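Endoglucanase (Cryptopygus antarcticus, PDB 5H4U) hydrolyses internal beta-1,4-glucosidic linkages in lichenan, barley beta-glucan and carboxymethylcellulose, the last mainly to cellobiose, cellotriose and cellotetraose. Local coordinates at residues T62-G65 / C66-G69; M109-N113 / T114-G118. All coordinates share one frame; numbering follows the deposited sequence.

Contact 1 of 2, residues T62-G65 / C66-G69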
ATOM      1  N   THR A  62      -3.813  12.787 -14.371  1.00 12.64           N
ATOM      2  CA  THR A  62      -3.067  12.016 -15.352  1.00 12.40           C
ATOM      3  C   THR A  62      -3.409  10.531 -15.232  1.00 12.51           C
ATOM      4  O   THR A  62      -3.516   9.980 -14.132  1.00 11.79           O
ATOM      5  CB  THR A  62      -1.563  12.233 -15.185  1.00 12.45           C
ATOM      6  OG1 THR A  62      -1.270  13.625 -15.337  1.00 13.74           O
ATOM      7  CG2 THR A  62      -0.779  11.469 -16.234  1.00 11.59           C
ATOM      8  N   GLN A  63      -3.608   9.896 -16.388  1.00 12.44           N
ATOM      9  CA  GLN A  63      -3.939   8.480 -16.424  1.00 12.59           C
ATOM     10  C   GLN A  63      -2.762   7.637 -15.902  1.00 12.45           C
ATOM     11  O   GLN A  63      -1.600   8.055 -15.911  1.00 11.61           O
ATOM     12  CB  GLN A  63      -4.352   8.085 -17.850  1.00 11.93           C
ATOM     13  CG  GLN A  63      -4.598   6.583 -18.085  1.00 13.45           C
ATOM     14  CD  GLN A  63      -5.801   6.001 -17.285  1.00 13.20           C
ATOM     15  OE1 GLN A  63      -6.957   6.217 -17.629  1.00 13.27           O
ATOM     16  NE2 GLN A  63      -5.513   5.292 -16.212  1.00 12.83           N
ATOM     17  N   SER A  64      -3.096   6.455 -15.406  1.00 12.10           N
ATOM     18  CA  SER A  64      -2.144   5.564 -14.765  1.00 11.82           C
ATOM     19  C   SER A  64      -1.324   4.791 -15.789  1.00 12.80           C
ATOM     20  O   SER A  64      -1.819   4.413 -16.856  1.00 13.20           O
ATOM     21  CB  SER A  64      -2.892   4.580 -13.874  1.00 11.20           C
ATOM     22  OG  SER A  64      -2.147   3.395 -13.706  1.00 11.84           O
ATOM     23  N   GLY A  65      -0.059   4.527 -15.434  1.00 11.96           N
ATOM     24  CA  GLY A  65       0.750   3.667 -16.262  1.00 11.46           C
ATOM     25  C   GLY A  65       0.133   2.299 -16.435  1.00 13.00           C
ATOM     26  O   GLY A  65       0.292   1.675 -17.485  1.00 13.69           O
ATOM     27  N   CYS A  66      -0.619   1.831 -15.431  1.00 13.29           N
ATOM     28  CA  CYS A  66      -1.318   0.556 -15.554  1.00 12.72           C
ATOM     29  C   CYS A  66      -2.392   0.590 -16.634  1.00 13.74           C
ATOM     30  O   CYS A  66      -2.743  -0.465 -17.180  1.00 14.36           O
ATOM     31  CB  CYS A  66      -1.877   0.139 -14.186  1.00 12.34           C
ATOM     32  SG  CYS A  66      -0.450  -0.451 -13.173  1.00 14.90           S
ATOM     33  N   ASN A  67      -2.866   1.770 -17.027  1.00 13.61           N
ATOM     34  CA  ASN A  67      -3.907   1.879 -18.048  1.00 13.82           C
ATOM     35  C   ASN A  67      -3.380   2.593 -19.284  1.00 14.51           C
ATOM     36  O   ASN A  67      -4.147   3.182 -20.051  1.00 15.98           O
ATOM     37  CB  ASN A  67      -5.149   2.588 -17.506  1.00 13.50           C
ATOM     38  CG  ASN A  67      -5.726   1.914 -16.264  1.00 12.87           C
ATOM     39  OD1 ASN A  67      -6.026   0.721 -16.284  1.00 13.54           O
ATOM     40  ND2 ASN A  67      -5.842   2.657 -15.178  1.00 11.88           N
ATOM     41  N   GLY A  68      -2.073   2.573 -19.477  1.00 13.77           N
ATOM     42  CA  GLY A  68      -1.474   3.165 -20.640  1.00 14.00           C
ATOM     43  C   GLY A  68      -1.048   4.600 -20.481  1.00 14.02           C
ATOM     44  O   GLY A  68      -0.525   5.181 -21.444  1.00 15.79           O
ATOM     45  N   GLY A  69      -1.194   5.178 -19.308  1.00 12.64           N
ATOM     46  CA  GLY A  69      -0.768   6.537 -19.055  1.00 12.45           C
ATOM     47  C   GLY A  69       0.638   6.606 -18.497  1.00 12.19           C
ATOM     48  O   GLY A  69       1.497   5.783 -18.800  1.00 12.37           O
TER
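Gln63 starts out with CG opposite its backbone N, then bends at chi2 (65°), and this fold brings its end across the side chain of Asn67. Its amide carbon CD packs 3.5 Å from CB of Asn67, while CG rests 3.9 Å from the backbone N of Gly69. The two terminal amides are turned almost square to each other, their planes 86° apart, so they meet crosswise and do not stack. Ser64 also places its branch opposite the backbone N (chi1 155°), which puts OG 2.8 Å from the N of Cys66, from which it accepts a hydrogen bond. Because donor and acceptor are two residues apart, this is an ST turn, here at the entry to the short 3-10 turn of Gly65 and Cys66. The backbone then closes in a Schellman motif: Gly69 N donates to Ser64 O (2.6 Å) as the 6→1 bond, and Gly68 N donates to Gly65 O (3.2 Å) as the 5→2 bond. Gly68, with its positive phi, makes the left-handed step that the motif needs. Ser64 O is gripped twice, since Asn67 N also donates to it at 2.8 Å, from the face of the carbonyl plane opposite to that used by Gly69. Gly65 CA makes a CA-H...O contact with Gly69 O, 3.4 Å away. With an alanine in place of Gln63, CB of Asn67 and the backbone of Gly69 would probably lose the aliphatic and amide carbons now packed on them. Gln63 and Gly65 continue the backbone bonding to Ser70 and Ser71. Cys66 SG forms a disulfide with Cys31, tying this surface loop of the family 45 glycosidase to the segment that carries Asp29, the inferred nucleophile.

Contact 2 of 2, residues M109-N113 / T114-G118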
ATOM      1  N   MET A 109      -3.554  -1.638  13.218  1.00  9.71           N
ATOM      2  CA  MET A 109      -3.844  -3.051  13.349  1.00  9.92           C
ATOM      3  C   MET A 109      -2.805  -3.716  14.237  1.00  9.80           C
ATOM      4  O   MET A 109      -1.616  -3.359  14.211  1.00  9.38           O
ATOM      5  CB  MET A 109      -3.930  -3.737  11.943  1.00 10.15           C
ATOM      6  CG  MET A 109      -2.837  -3.394  10.872  1.00  9.87           C
ATOM      7  SD  MET A 109      -3.296  -3.916   9.151  1.00 10.75           S
ATOM      8  CE  MET A 109      -1.811  -4.588   8.506  1.00  9.28           C
ATOM      9  N   THR A 110      -3.281  -4.651  15.051  1.00  9.63           N
ATOM     10  CA  THR A 110      -2.434  -5.538  15.824  1.00  9.73           C
ATOM     11  C   THR A 110      -2.443  -6.884  15.119  1.00  9.65           C
ATOM     12  O   THR A 110      -3.505  -7.488  14.928  1.00  9.69           O
ATOM     13  CB  THR A 110      -2.920  -5.701  17.262  1.00 10.24           C
ATOM     14  OG1 THR A 110      -3.025  -4.415  17.871  1.00 11.30           O
ATOM     15  CG2 THR A 110      -1.912  -6.530  18.056  1.00  9.97           C
ATOM     16  N   PHE A 111      -1.268  -7.325  14.695  1.00  9.13           N
ATOM     17  CA  PHE A 111      -1.185  -8.616  14.047  1.00  9.33           C
ATOM     18  C   PHE A 111      -1.487  -9.719  15.040  1.00  9.59           C
ATOM     19  O   PHE A 111      -1.111  -9.649  16.216  1.00  9.54           O
ATOM     20  CB  PHE A 111       0.170  -8.786  13.386  1.00  9.17           C
ATOM     21  CG  PHE A 111       0.348  -7.851  12.254  1.00  8.52           C
ATOM     22  CD1 PHE A 111      -0.394  -8.025  11.106  1.00  8.39           C
ATOM     23  CD2 PHE A 111       1.185  -6.769  12.360  1.00  7.80           C
ATOM     24  CE1 PHE A 111      -0.265  -7.170  10.073  1.00  8.60           C
ATOM     25  CE2 PHE A 111       1.321  -5.912  11.340  1.00  8.15           C
ATOM     26  CZ  PHE A 111       0.599  -6.108  10.181  1.00  8.60           C
ATOM     27  N   THR A 112      -2.198 -10.729  14.557  1.00  9.87           N
ATOM     28  CA  THR A 112      -2.797 -11.732  15.412  1.00 10.37           C
ATOM     29  C   THR A 112      -2.199 -13.133  15.264  1.00 10.06           C
ATOM     30  O   THR A 112      -2.417 -13.971  16.133  1.00  9.51           O
ATOM     31  CB  THR A 112      -4.322 -11.730  15.136  1.00 10.43           C
ATOM     32  OG1 THR A 112      -4.927 -10.687  15.868  1.00 10.32           O
ATOM     33  CG2 THR A 112      -5.001 -12.997  15.488  1.00 10.96           C
ATOM     34  N   ASN A 113      -1.378 -13.402  14.253  1.00 10.67           N
ATOM     35  CA  ASN A 113      -1.020 -14.806  14.087  1.00 11.09           C
ATOM     36  C   ASN A 113       0.311 -15.158  13.427  1.00 11.56           C
ATOM     37  O   ASN A 113       0.513 -16.353  13.164  1.00 12.51           O
ATOM     38  CB  ASN A 113      -2.091 -15.566  13.307  1.00 10.87           C
ATOM     39  CG  ASN A 113      -2.042 -15.286  11.834  1.00 11.07           C
ATOM     40  OD1 ASN A 113      -1.710 -14.193  11.402  1.00 11.04           O
ATOM     41  ND2 ASN A 113      -2.298 -16.298  11.050  1.00 12.66           N
ATOM     42  N   THR A 114       1.224 -14.257  13.110  1.00 10.32           N
ATOM     43  CA  THR A 114       2.429 -14.915  12.596  1.00 10.30           C
ATOM     44  C   THR A 114       3.610 -14.720  13.528  1.00 10.18           C
ATOM     45  O   THR A 114       3.452 -14.560  14.738  1.00 10.61           O
ATOM     46  CB  THR A 114       2.840 -14.410  11.216  1.00 10.38           C
ATOM     47  OG1 THR A 114       3.190 -13.023  11.301  1.00  9.24           O
ATOM     48  CG2 THR A 114       1.725 -14.654  10.175  1.00  9.68           C
ATOM     49  N   ALA A 115       4.808 -14.770  12.978  1.00 10.24           N
ATOM     50  CA  ALA A 115       5.954 -14.377  13.775  1.00 10.21           C
ATOM     51  C   ALA A 115       5.873 -12.909  14.188  1.00  9.92           C
ATOM     52  O   ALA A 115       6.605 -12.500  15.092  1.00  9.89           O
ATOM     53  CB  ALA A 115       7.244 -14.662  13.012  1.00 10.12           C
ATOM     54  N   ILE A 116       5.035 -12.104  13.533  1.00  9.44           N
ATOM     55  CA  ILE A 116       4.857 -10.697  13.900  1.00  9.11           C
ATOM     56  C   ILE A 116       3.594 -10.491  14.745  1.00  9.21           C
ATOM     57  O   ILE A 116       3.104  -9.366  14.862  1.00  8.55           O
ATOM     58  CB  ILE A 116       4.859  -9.777  12.669  1.00  8.47           C
ATOM     59  CG1 ILE A 116       3.644 -10.028  11.787  1.00  8.59           C
ATOM     60  CG2 ILE A 116       6.101 -10.001  11.871  1.00  8.50           C
ATOM     61  CD1 ILE A 116       3.554  -9.118  10.590  1.00  8.42           C
ATOM     62  N   SER A 117       3.044 -11.572  15.304  1.00  9.87           N
ATOM     63  CA  SER A 117       1.902 -11.496  16.215  1.00  9.61           C
ATOM     64  C   SER A 117       2.195 -10.569  17.387  1.00  9.34           C
ATOM     65  O   SER A 117       3.258 -10.656  18.007  1.00  9.60           O
ATOM     66  CB  SER A 117       1.554 -12.886  16.733  1.00  9.87           C
ATOM     67  OG  SER A 117       0.344 -12.865  17.464  1.00 10.08           O
ATOM     68  N   GLY A 118       1.261  -9.670  17.674  1.00  9.17           N
ATOM     69  CA  GLY A 118       1.442  -8.688  18.709  1.00  9.37           C
ATOM     70  C   GLY A 118       1.974  -7.363  18.223  1.00 10.06           C
ATOM     71  O   GLY A 118       1.835  -6.356  18.933  1.00 10.69           O
TER
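Ile116 sets its terminal methyl almost exactly over the middle of the Phe111 ring: CD1 lies 3.8 Å from the ring centroid and only 13° off the normal, a CH-pi contact over the face. This happens within the hairpin loop that joins the antiparallel strands 106-111 and 120-128, in the family 45 fold of the double-psi beta-barrel clan. Ile116 reaches the ring by holding CG1 between its own N and carbonyl carbon (chi1 67°), with the rest of the chain extended. The return of the backbone is a type I turn from Thr114 to Ser117, closed by Ser117 N to Thr114 O at 3.1 Å. Inside it, Thr114 OG1 accepts from Ile116 N at 3.0 Å, an ST turn that bonds the backbone N of the same isoleucine. The Phe111 side chain also touches Met121 of strand 120-128, Met202 of strand 201-207 and Pro200 in the loop before it. Asn113 OD1 accepts a bond from the backbone N of Ser201. At the mouth of the loop, Gly118 N donates to Phe111 O over 2.8 Å, and Thr110 CG2 lies 3.9 Å from Gly118 O.

How the contacts relate
The two contacts lie on opposite sides of the chain's centre, each about 18 Å from it, with contact centres about 36 Å apart and nearest atoms about 22 Å apart, so neither touches the other. In sequence they follow in series: residues 62-69 belong to the long loop between strands 19-27 and 80-82. Contact 2 runs from the end of strand 106-111 into the hairpin loop before strand 120-128. Their relation to catalysis differs. In contact 1 the Cys66 side chain is about 5 Å from that of Asp29, the inferred nucleophile, whereas in contact 2 the Phe111 side chain is about 11 Å from that of Asp138, the inferred proton donor.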